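Long-range contacts in putative alpha-L-fucosidase (PDB 4H41), which is a putative alpha-L-fucosidase with a TIM-barrel fold and probably takes part in the breakdown of host glycans: residues B[47-52]-B[313-318]; B[83-88]-B[98-103]; B[121-126]-B[136-141]. One frame throughout, in Å; residues are numbered along the deposited sequence.

Contact 1 of 3, residues B[47-52]-B[313-318]; sequences PHQNWG and FSHFMS
Gln49 and His315 both turn CG beside the backbone N and opposite the carbonyl carbon (chi1 -59° and -75°), and their side chains run antiparallel alongside each other. Gln49 NE2 comes to lie over the centre of one face of the His315 ring, with amide and ring planes 36° apart. NE2 also lies over one face of the Trp51 ring, offset toward its rim. Gln49 NE2 donates to Ser314 O at 3.1 Å. The donor sits above the Ser314 carbonyl plane, not on a lone pair, while Ser314 O stays in the amide plane of Gln49. OE1 accepts from Ala322 N, so both ends of the amide are held and its rotation is fixed. His315 NE2 donates to Pro47 O at 2.9 Å, almost in line with the carbonyl bond, and ND1 is bonded to Glu312. Trp51 CZ3 packs on Ser314 CB at 3.7 Å, and Ser314 OG is tied to Asp59. His328 of the second subunit meets the Trp51 ring edge-to-face. The buried contact joins the loop between strand 34-39 and helix 53-65 to the short helix 313-316 that follows strand 307-310, tying together what follows the first and last barrel strands, neighbours in the closed sheet.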
loop_
_atom_site.group_PDB
_atom_site.type_symbol
_atom_site.label_atom_id
_atom_site.label_comp_id
_atom_site.label_asym_id
_atom_site.label_seq_id
_atom_site.Cartn_x
_atom_site.Cartn_y
_atom_site.Cartn_z
ATOM N N PRO B 47 0.087 2.465 9.295
ATOM C CA PRO B 47 -1.144 3.263 9.286
ATOM C C PRO B 47 -2.177 2.735 10.262
ATOM O O PRO B 47 -2.303 1.524 10.485
ATOM C CB PRO B 47 -1.616 3.186 7.842
ATOM C CG PRO B 47 -0.347 3.030 7.068
ATOM C CD PRO B 47 0.478 2.102 7.906
ATOM N N HIS B 48 -2.837 3.661 10.909
ATOM C CA HIS B 48 -3.794 3.358 11.984
ATOM C C HIS B 48 -5.041 2.696 11.454
ATOM O O HIS B 48 -5.562 3.111 10.393
ATOM C CB HIS B 48 -4.153 4.671 12.695
ATOM C CG HIS B 48 -4.777 4.519 14.054
ATOM N ND1 HIS B 48 -4.108 3.929 15.099
ATOM C CD2 HIS B 48 -5.975 4.959 14.506
ATOM C CE1 HIS B 48 -4.914 4.017 16.158
ATOM N NE2 HIS B 48 -6.059 4.606 15.850
ATOM N N GLN B 49 -5.573 1.697 12.187
ATOM C CA GLN B 49 -6.808 1.012 11.726
ATOM C C GLN B 49 -8.082 1.662 12.262
ATOM O O GLN B 49 -9.142 1.262 11.852
ATOM C CB GLN B 49 -6.804 -0.475 12.059
ATOM C CG GLN B 49 -5.606 -1.181 11.410
ATOM C CD GLN B 49 -5.840 -2.649 11.294
ATOM O OE1 GLN B 49 -6.569 -3.083 10.426
ATOM N NE2 GLN B 49 -5.241 -3.439 12.157
ATOM N N ASN B 50 -7.975 2.636 13.163
ATOM C CA ASN B 50 -9.101 3.425 13.696
ATOM C C ASN B 50 -10.076 2.534 14.471
ATOM O O ASN B 50 -11.280 2.767 14.490
ATOM C CB ASN B 50 -9.798 4.210 12.578
ATOM C CG ASN B 50 -8.912 5.346 12.151
ATOM O OD1 ASN B 50 -8.586 6.182 12.989
ATOM N ND2 ASN B 50 -8.581 5.445 10.864
ATOM N N TRP B 51 -9.526 1.566 15.170
ATOM C CA TRP B 51 -10.322 0.685 16.006
ATOM C C TRP B 51 -10.695 1.353 17.320
ATOM O O TRP B 51 -9.931 2.169 17.838
ATOM C CB TRP B 51 -9.540 -0.594 16.323
ATOM C CG TRP B 51 -9.383 -1.538 15.189
ATOM C CD1 TRP B 51 -9.892 -1.433 13.929
ATOM C CD2 TRP B 51 -8.659 -2.771 15.233
ATOM N NE1 TRP B 51 -9.497 -2.511 13.172
ATOM C CE2 TRP B 51 -8.794 -3.383 13.970
ATOM C CE3 TRP B 51 -7.953 -3.438 16.236
ATOM C CZ2 TRP B 51 -8.150 -4.591 13.656
ATOM C CZ3 TRP B 51 -7.332 -4.638 15.935
ATOM C CH2 TRP B 51 -7.442 -5.204 14.650
ATOM N N GLY B 52 -11.867 0.990 17.828
ATOM C CA GLY B 52 -12.357 1.368 19.136
ATOM C C GLY B 52 -12.319 0.155 20.044
ATOM O O GLY B 52 -11.781 -0.900 19.677
ATOM N N PHE B 313 0.385 -8.655 15.572
ATOM C CA PHE B 313 -0.814 -9.444 15.279
ATOM C C PHE B 313 -1.931 -8.639 14.633
ATOM O O PHE B 313 -2.468 -9.085 13.603
ATOM C CB PHE B 313 -1.336 -10.110 16.535
ATOM C CG PHE B 313 -2.565 -10.944 16.330
ATOM C CD1 PHE B 313 -3.832 -10.387 16.455
ATOM C CD2 PHE B 313 -2.467 -12.296 16.063
ATOM C CE1 PHE B 313 -4.974 -11.153 16.238
ATOM C CE2 PHE B 313 -3.611 -13.053 15.817
ATOM C CZ PHE B 313 -4.858 -12.478 15.927
ATOM N N SER B 314 -2.336 -7.526 15.252
ATOM C CA SER B 314 -3.535 -6.791 14.791
ATOM C C SER B 314 -3.513 -6.397 13.307
ATOM O O SER B 314 -4.565 -6.400 12.680
ATOM C CB SER B 314 -3.808 -5.582 15.653
ATOM O OG SER B 314 -4.011 -6.045 16.986
ATOM N N HIS B 315 -2.378 -5.952 12.788
ATOM C CA HIS B 315 -2.285 -5.592 11.379
ATOM C C HIS B 315 -1.942 -6.758 10.494
ATOM O O HIS B 315 -2.393 -6.814 9.327
ATOM C CB HIS B 315 -1.206 -4.523 11.167
ATOM C CG HIS B 315 -1.602 -3.144 11.601
ATOM N ND1 HIS B 315 -1.525 -2.752 12.915
ATOM C CD2 HIS B 315 -2.045 -2.098 10.867
ATOM C CE1 HIS B 315 -1.922 -1.487 12.944
ATOM N NE2 HIS B 315 -2.196 -1.048 11.725
ATOM N N PHE B 316 -1.034 -7.625 10.959
ATOM C CA PHE B 316 -0.433 -8.598 10.064
ATOM C C PHE B 316 -0.882 -10.044 10.209
ATOM O O PHE B 316 -0.607 -10.806 9.293
ATOM C CB PHE B 316 1.085 -8.485 10.130
ATOM C CG PHE B 316 1.514 -7.070 9.795
ATOM C CD1 PHE B 316 1.345 -6.561 8.518
ATOM C CD2 PHE B 316 2.047 -6.234 10.767
ATOM C CE1 PHE B 316 1.717 -5.253 8.202
ATOM C CE2 PHE B 316 2.442 -4.922 10.440
ATOM C CZ PHE B 316 2.232 -4.435 9.174
HETATM N N MSE B 317 -1.601 -10.422 11.270
HETATM C CA MSE B 317 -2.122 -11.777 11.417
HETATM C C MSE B 317 -3.571 -11.833 11.792
HETATM O O MSE B 317 -4.102 -12.921 11.919
HETATM C CB MSE B 317 -1.313 -12.560 12.468
HETATM C CG MSE B 317 0.127 -12.586 12.207
HETATM SE SE MSE B 317 1.072 -13.698 13.568
HETATM C CE MSE B 317 0.175 -15.404 13.203
ATOM N N SER B 318 -4.238 -10.720 11.964
ATOM C CA SER B 318 -5.605 -10.797 12.457
ATOM C C SER B 318 -6.645 -10.989 11.388
ATOM O O SER B 318 -6.649 -10.258 10.413
ATOM C CB SER B 318 -5.954 -9.517 13.201
ATOM O OG SER B 318 -7.329 -9.510 13.575
#

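Contact 2 of 3, residues B[83-88]-B[98-103]; sequences TYPSPY and SVDLVD
Thr83 O faces the start of helix 101-111 and accepts from Leu101 N at 2.8 Å, with a weak second bond from Val102 N. Beside this pair lies the tight, buried part. Val102 CG2 fits against Thr83 OG1 at 3.5 Å and Tyr84 CB at 3.7 Å. With CG between its backbone N and carbonyl carbon (chi1 72°), the Tyr84 ring runs alongside Val102 in the same direction, and its hydroxyl is hydrogen-bonded to Glu145. Thr83 OG1 is bonded to Ser76 O. The looser, partly exposed side holds Pro85 and Asp100, which lie roughly perpendicular. Pro85 CD rests 3.6 Å from Asp100 OD2, and Ile25 of the second subunit packs on both residues. Asp100 is the N-cap: OD1 takes Asp103 N at 3.0 Å in a nearly straight bond, from above the carboxylate plane, while OD2 is bonded to Tyr150 OH. With an alanine in place of Asp100, Asp103 N would probably lose its cap, Tyr150 OH this partner, and Pro85 the group beside it. The contact joins the chain just after hairpin strand 81-82 to the first turn of helix 101-111. Met73 of strand 70-73 touches the buried side, and helix 136-151 covers Tyr84 and Pro85.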
loop_
_atom_site.group_PDB
_atom_site.type_symbol
_atom_site.label_atom_id
_atom_site.label_comp_id
_atom_site.label_asym_id
_atom_site.label_seq_id
_atom_site.Cartn_x
_atom_site.Cartn_y
_atom_site.Cartn_z
ATOM N N THR B 83 -0.482 7.552 24.724
ATOM C CA THR B 83 -1.484 6.491 24.829
ATOM C C THR B 83 -2.355 6.596 26.062
ATOM O O THR B 83 -3.274 5.793 26.215
ATOM C CB THR B 83 -0.775 5.127 24.851
ATOM O OG1 THR B 83 0.043 5.020 26.010
ATOM C CG2 THR B 83 0.016 4.864 23.601
ATOM N N TYR B 84 -2.040 7.502 26.978
ATOM C CA TYR B 84 -2.804 7.669 28.217
ATOM C C TYR B 84 -2.691 9.147 28.663
ATOM O O TYR B 84 -1.775 9.832 28.195
ATOM C CB TYR B 84 -2.280 6.702 29.292
ATOM C CG TYR B 84 -0.926 7.079 29.850
ATOM C CD1 TYR B 84 0.240 6.802 29.147
ATOM C CD2 TYR B 84 -0.810 7.724 31.076
ATOM C CE1 TYR B 84 1.485 7.188 29.633
ATOM C CE2 TYR B 84 0.435 8.083 31.590
ATOM C CZ TYR B 84 1.586 7.751 30.891
ATOM O OH TYR B 84 2.809 8.200 31.314
ATOM N N PRO B 85 -3.551 9.620 29.585
ATOM C CA PRO B 85 -3.529 11.046 29.965
ATOM C C PRO B 85 -2.433 11.332 30.978
ATOM O O PRO B 85 -2.693 11.479 32.165
ATOM C CB PRO B 85 -4.936 11.286 30.524
ATOM C CG PRO B 85 -5.340 9.975 31.074
ATOM C CD PRO B 85 -4.703 8.927 30.192
ATOM N N SER B 86 -1.194 11.374 30.491
ATOM C CA SER B 86 -0.002 11.589 31.310
ATOM C C SER B 86 0.077 12.999 31.869
ATOM O O SER B 86 0.343 13.915 31.101
ATOM C CB SER B 86 1.251 11.341 30.466
ATOM O OG SER B 86 2.429 11.844 31.076
ATOM N N PRO B 87 -0.020 13.220 33.202
ATOM C CA PRO B 87 0.147 14.588 33.714
ATOM C C PRO B 87 1.501 15.184 33.314
ATOM O O PRO B 87 1.567 16.333 32.915
ATOM C CB PRO B 87 0.031 14.417 35.246
ATOM C CG PRO B 87 -0.733 13.176 35.417
ATOM C CD PRO B 87 -0.355 12.281 34.286
ATOM N N TYR B 88 2.564 14.377 33.314
ATOM C CA TYR B 88 3.894 14.871 32.948
ATOM C C TYR B 88 3.981 15.273 31.474
ATOM O O TYR B 88 4.427 16.379 31.183
ATOM C CB TYR B 88 4.964 13.814 33.274
ATOM C CG TYR B 88 6.345 14.184 32.779
ATOM C CD1 TYR B 88 7.115 15.121 33.448
ATOM C CD2 TYR B 88 6.882 13.592 31.642
ATOM C CE1 TYR B 88 8.393 15.455 33.004
ATOM C CE2 TYR B 88 8.138 13.946 31.167
ATOM C CZ TYR B 88 8.900 14.866 31.861
ATOM O OH TYR B 88 10.166 15.196 31.438
ATOM N N SER B 98 -7.807 10.835 22.658
ATOM C CA SER B 98 -9.235 10.763 22.942
ATOM C C SER B 98 -9.587 9.548 23.766
ATOM O O SER B 98 -10.673 9.518 24.322
ATOM C CB SER B 98 -10.059 10.763 21.668
ATOM O OG SER B 98 -9.750 9.663 20.846
ATOM N N VAL B 99 -8.703 8.547 23.851
ATOM C CA VAL B 99 -8.968 7.326 24.621
ATOM C C VAL B 99 -7.755 6.996 25.468
ATOM O O VAL B 99 -6.625 7.054 24.980
ATOM C CB VAL B 99 -9.304 6.140 23.665
ATOM C CG1 VAL B 99 -9.484 4.828 24.437
ATOM C CG2 VAL B 99 -10.543 6.430 22.813
ATOM N N ASP B 100 -7.992 6.538 26.709
ATOM C CA ASP B 100 -6.925 6.023 27.557
ATOM C C ASP B 100 -6.674 4.560 27.127
ATOM O O ASP B 100 -7.377 3.650 27.560
ATOM C CB ASP B 100 -7.271 6.129 29.057
ATOM C CG ASP B 100 -6.162 5.646 29.975
ATOM O OD1 ASP B 100 -5.204 4.993 29.475
ATOM O OD2 ASP B 100 -6.259 5.879 31.207
ATOM N N LEU B 101 -5.716 4.357 26.223
ATOM C CA LEU B 101 -5.398 3.019 25.706
ATOM C C LEU B 101 -4.770 2.132 26.747
ATOM O O LEU B 101 -4.948 0.911 26.698
ATOM C CB LEU B 101 -4.461 3.103 24.492
ATOM C CG LEU B 101 -5.014 3.862 23.295
ATOM C CD1 LEU B 101 -3.953 3.998 22.189
ATOM C CD2 LEU B 101 -6.252 3.167 22.728
ATOM N N VAL B 102 -4.005 2.700 27.681
ATOM C CA VAL B 102 -3.363 1.898 28.737
ATOM C C VAL B 102 -4.463 1.227 29.584
ATOM O O VAL B 102 -4.429 0.010 29.788
ATOM C CB VAL B 102 -2.380 2.730 29.576
ATOM C CG1 VAL B 102 -1.829 1.911 30.716
ATOM C CG2 VAL B 102 -1.224 3.216 28.703
ATOM N N ASP B 103 -5.459 2.010 30.008
ATOM C CA ASP B 103 -6.613 1.506 30.753
ATOM C C ASP B 103 -7.320 0.423 29.939
ATOM O O ASP B 103 -7.621 -0.648 30.458
ATOM C CB ASP B 103 -7.596 2.645 31.056
ATOM C CG ASP B 103 -8.965 2.150 31.508
ATOM O OD1 ASP B 103 -9.069 1.663 32.647
ATOM O OD2 ASP B 103 -9.915 2.181 30.687
#

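Contact 3 of 3, residues B[121-126]-B[136-141]; sequences YDSGRY and IEDNKY
Tyr121 and Asn139 make the closest backbone approach, CA to CA 6.1 Å, where the chain just past strand 115-119 runs up to the first turn of helix 136-151. The Asn139 amide grips the backbone of Tyr121 at both its polar atoms. Asn139 OD1 accepts from Tyr121 N at 2.8 Å, on a lone pair in the carbonyl plane. Asn139 ND2 donates to Tyr121 O at 2.9 Å in a nearly straight bond (171°). The two bonds fix the flip of the amide, and ND2 is also bonded to Glu135 O.

Tyr121 places CG opposite its backbone N (chi1 174°), which sends the ring toward Asp138. The ring edge meets the carboxylate, with Tyr121 CE2 3.5 Å from Asp138 OD2. Tyr121 OH is bonded to Arg79 O. Arg125 has an extended chain, and Arg125 NH1 forms a salt bridge with Asp138 OD2 at 2.7 Å. The oxygen lies in the guanidinium plane, but NH1 comes from above the carboxylate plane, so the two flat groups do not pair side by side; they are turned 54° apart. Asp138 OD1 holds Tyr88 OH. Asp138 is buried, and both its oxygens are bonded; the arginine probably offsets its charge from an exposed position. Ser123 CB lies 3.7 Å from Asp138 OD2.

Asp122 OD1 accepts from Gly124 N at 3.2 Å and closes an Asx turn. Gly124 has a positive phi, where a CB would collide with the carbonyl oxygen of Ser123.

The loop leads from strand 115-119 into helix 125-129 while held against helix 136-151. Helix 173-187 packs on that second helix at Ile136 and Asn139, and the hairpin of strands 77-78 and 81-82 lies close by, backbone-bonded to Asp122 at Gly77, as is Arg79 in the turn after strand 77-78.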
loop_
_atom_site.group_PDB
_atom_site.type_symbol
_atom_site.label_atom_id
_atom_site.label_comp_id
_atom_site.label_asym_id
_atom_site.label_seq_id
_atom_site.Cartn_x
_atom_site.Cartn_y
_atom_site.Cartn_z
ATOM N N TYR B 121 8.330 5.394 27.032
ATOM C CA TYR B 121 8.111 6.556 26.198
ATOM C C TYR B 121 9.305 6.772 25.249
ATOM O O TYR B 121 10.457 6.630 25.659
ATOM C CB TYR B 121 7.886 7.790 27.094
ATOM C CG TYR B 121 7.780 9.095 26.344
ATOM C CD1 TYR B 121 6.698 9.358 25.513
ATOM C CD2 TYR B 121 8.787 10.045 26.421
ATOM C CE1 TYR B 121 6.611 10.553 24.792
ATOM C CE2 TYR B 121 8.720 11.231 25.703
ATOM C CZ TYR B 121 7.641 11.476 24.872
ATOM O OH TYR B 121 7.662 12.640 24.153
ATOM N N ASP B 122 9.011 7.173 24.025
ATOM C CA ASP B 122 9.998 7.488 22.992
ATOM C C ASP B 122 9.878 8.974 22.656
ATOM O O ASP B 122 8.924 9.397 21.992
ATOM C CB ASP B 122 9.758 6.596 21.766
ATOM C CG ASP B 122 10.772 6.754 20.635
ATOM O OD1 ASP B 122 11.582 7.713 20.681
ATOM O OD2 ASP B 122 10.698 5.984 19.669
ATOM N N SER B 123 10.844 9.781 23.104
ATOM C CA SER B 123 10.764 11.241 22.900
ATOM C C SER B 123 11.132 11.726 21.513
ATOM O O SER B 123 10.877 12.894 21.226
ATOM C CB SER B 123 11.669 11.981 23.889
ATOM O OG SER B 123 13.037 11.920 23.504
ATOM N N GLY B 124 11.804 10.910 20.726
ATOM C CA GLY B 124 12.314 11.292 19.416
ATOM C C GLY B 124 13.747 11.805 19.458
ATOM O O GLY B 124 14.408 11.850 18.425
ATOM N N ARG B 125 14.271 12.154 20.649
ATOM C CA ARG B 125 15.619 12.719 20.810
ATOM C C ARG B 125 16.706 11.722 20.428
ATOM O O ARG B 125 17.677 12.099 19.775
ATOM C CB ARG B 125 15.853 13.186 22.254
ATOM C CG ARG B 125 15.044 14.422 22.602
ATOM C CD ARG B 125 15.353 14.916 24.015
ATOM N NE ARG B 125 14.287 15.808 24.488
ATOM C CZ ARG B 125 13.257 15.475 25.265
ATOM N NH1 ARG B 125 13.149 14.246 25.746
ATOM N NH2 ARG B 125 12.348 16.385 25.601
ATOM N N TYR B 126 16.547 10.451 20.813
ATOM C CA TYR B 126 17.494 9.431 20.403
ATOM C C TYR B 126 17.474 9.288 18.862
ATOM O O TYR B 126 18.530 9.285 18.225
ATOM C CB TYR B 126 17.182 8.083 21.083
ATOM C CG TYR B 126 17.677 6.887 20.302
ATOM C CD1 TYR B 126 19.034 6.680 20.086
ATOM C CD2 TYR B 126 16.793 5.943 19.804
ATOM C CE1 TYR B 126 19.496 5.573 19.375
ATOM C CE2 TYR B 126 17.244 4.835 19.087
ATOM C CZ TYR B 126 18.602 4.636 18.903
ATOM O OH TYR B 126 19.095 3.559 18.195
ATOM N N ILE B 136 16.309 8.720 28.873
ATOM C CA ILE B 136 16.208 8.413 30.295
ATOM C C ILE B 136 15.298 9.391 31.046
ATOM O O ILE B 136 14.443 8.940 31.806
ATOM C CB ILE B 136 17.606 8.405 30.958
ATOM C CG1 ILE B 136 18.551 7.345 30.318
ATOM C CG2 ILE B 136 17.463 8.131 32.474
ATOM C CD1 ILE B 136 19.978 7.554 30.669
ATOM N N GLU B 137 15.513 10.710 30.890
ATOM C CA GLU B 137 14.846 11.700 31.734
ATOM C C GLU B 137 13.325 11.650 31.705
ATOM O O GLU B 137 12.729 11.593 32.784
ATOM C CB GLU B 137 15.308 13.115 31.415
ATOM C CG GLU B 137 14.851 14.127 32.457
ATOM C CD GLU B 137 15.698 15.379 32.541
ATOM O OE1 GLU B 137 16.189 15.838 31.484
ATOM O OE2 GLU B 137 15.861 15.909 33.665
ATOM N N ASP B 138 12.696 11.688 30.542
ATOM C CA ASP B 138 11.205 11.659 30.490
ATOM C C ASP B 138 10.677 10.362 31.061
ATOM O O ASP B 138 9.647 10.372 31.721
ATOM C CB ASP B 138 10.672 11.832 29.075
ATOM C CG ASP B 138 10.892 13.208 28.461
ATOM O OD1 ASP B 138 10.984 14.193 29.213
ATOM O OD2 ASP B 138 11.089 13.277 27.260
ATOM N N ASN B 139 11.398 9.233 30.835
ATOM C CA ASN B 139 10.939 7.960 31.361
ATOM C C ASN B 139 11.050 7.912 32.882
ATOM O O ASN B 139 10.269 7.186 33.469
ATOM C CB ASN B 139 11.614 6.789 30.728
ATOM C CG ASN B 139 10.952 6.453 29.435
ATOM O OD1 ASN B 139 9.750 6.079 29.401
ATOM N ND2 ASN B 139 11.640 6.689 28.340
ATOM N N LYS B 140 11.915 8.726 33.534
ATOM C CA LYS B 140 11.906 8.774 34.995
ATOM C C LYS B 140 10.534 9.193 35.517
ATOM O O LYS B 140 10.057 8.631 36.506
ATOM C CB LYS B 140 12.973 9.722 35.557
ATOM C CG LYS B 140 14.386 9.322 35.221
ATOM C CD LYS B 140 15.372 10.003 36.125
ATOM C CE LYS B 140 16.768 9.770 35.612
ATOM N NZ LYS B 140 17.822 10.133 36.592
ATOM N N TYR B 141 9.897 10.155 34.855
ATOM C CA TYR B 141 8.578 10.646 35.251
ATOM C C TYR B 141 7.485 9.707 34.802
ATOM O O TYR B 141 6.553 9.473 35.557
ATOM C CB TYR B 141 8.320 12.033 34.667
ATOM C CG TYR B 141 9.267 13.062 35.216
ATOM C CD1 TYR B 141 8.987 13.733 36.404
ATOM C CD2 TYR B 141 10.476 13.323 34.591
ATOM C CE1 TYR B 141 9.866 14.680 36.923
ATOM C CE2 TYR B 141 11.372 14.250 35.107
ATOM C CZ TYR B 141 11.068 14.925 36.280
ATOM O OH TYR B 141 11.958 15.839 36.791
#

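In the fold
Each contact sets a loop segment against a helix or its start, outside the barrel strands. Contacts 2 and 3 follow one another along the chain and touch: Tyr88 OH of contact 2 lies 2.6 Å from Asp138 OD1 of contact 3, a probable hydrogen bond, and Tyr88 stacks on Tyr141. Their centres are about 16 Å apart. Contact 1 spans both in sequence. Its centre is about 19 Å from that of contact 2 and about 26 Å from that of contact 3. Contacts 1 and 2 both meet the second subunit; contact 3 does not. Contact 3 supplies Ile136 to a pocket holding a polyether ligand, and the Arg125 side chain lies about 11 Å from a bound sodium ion.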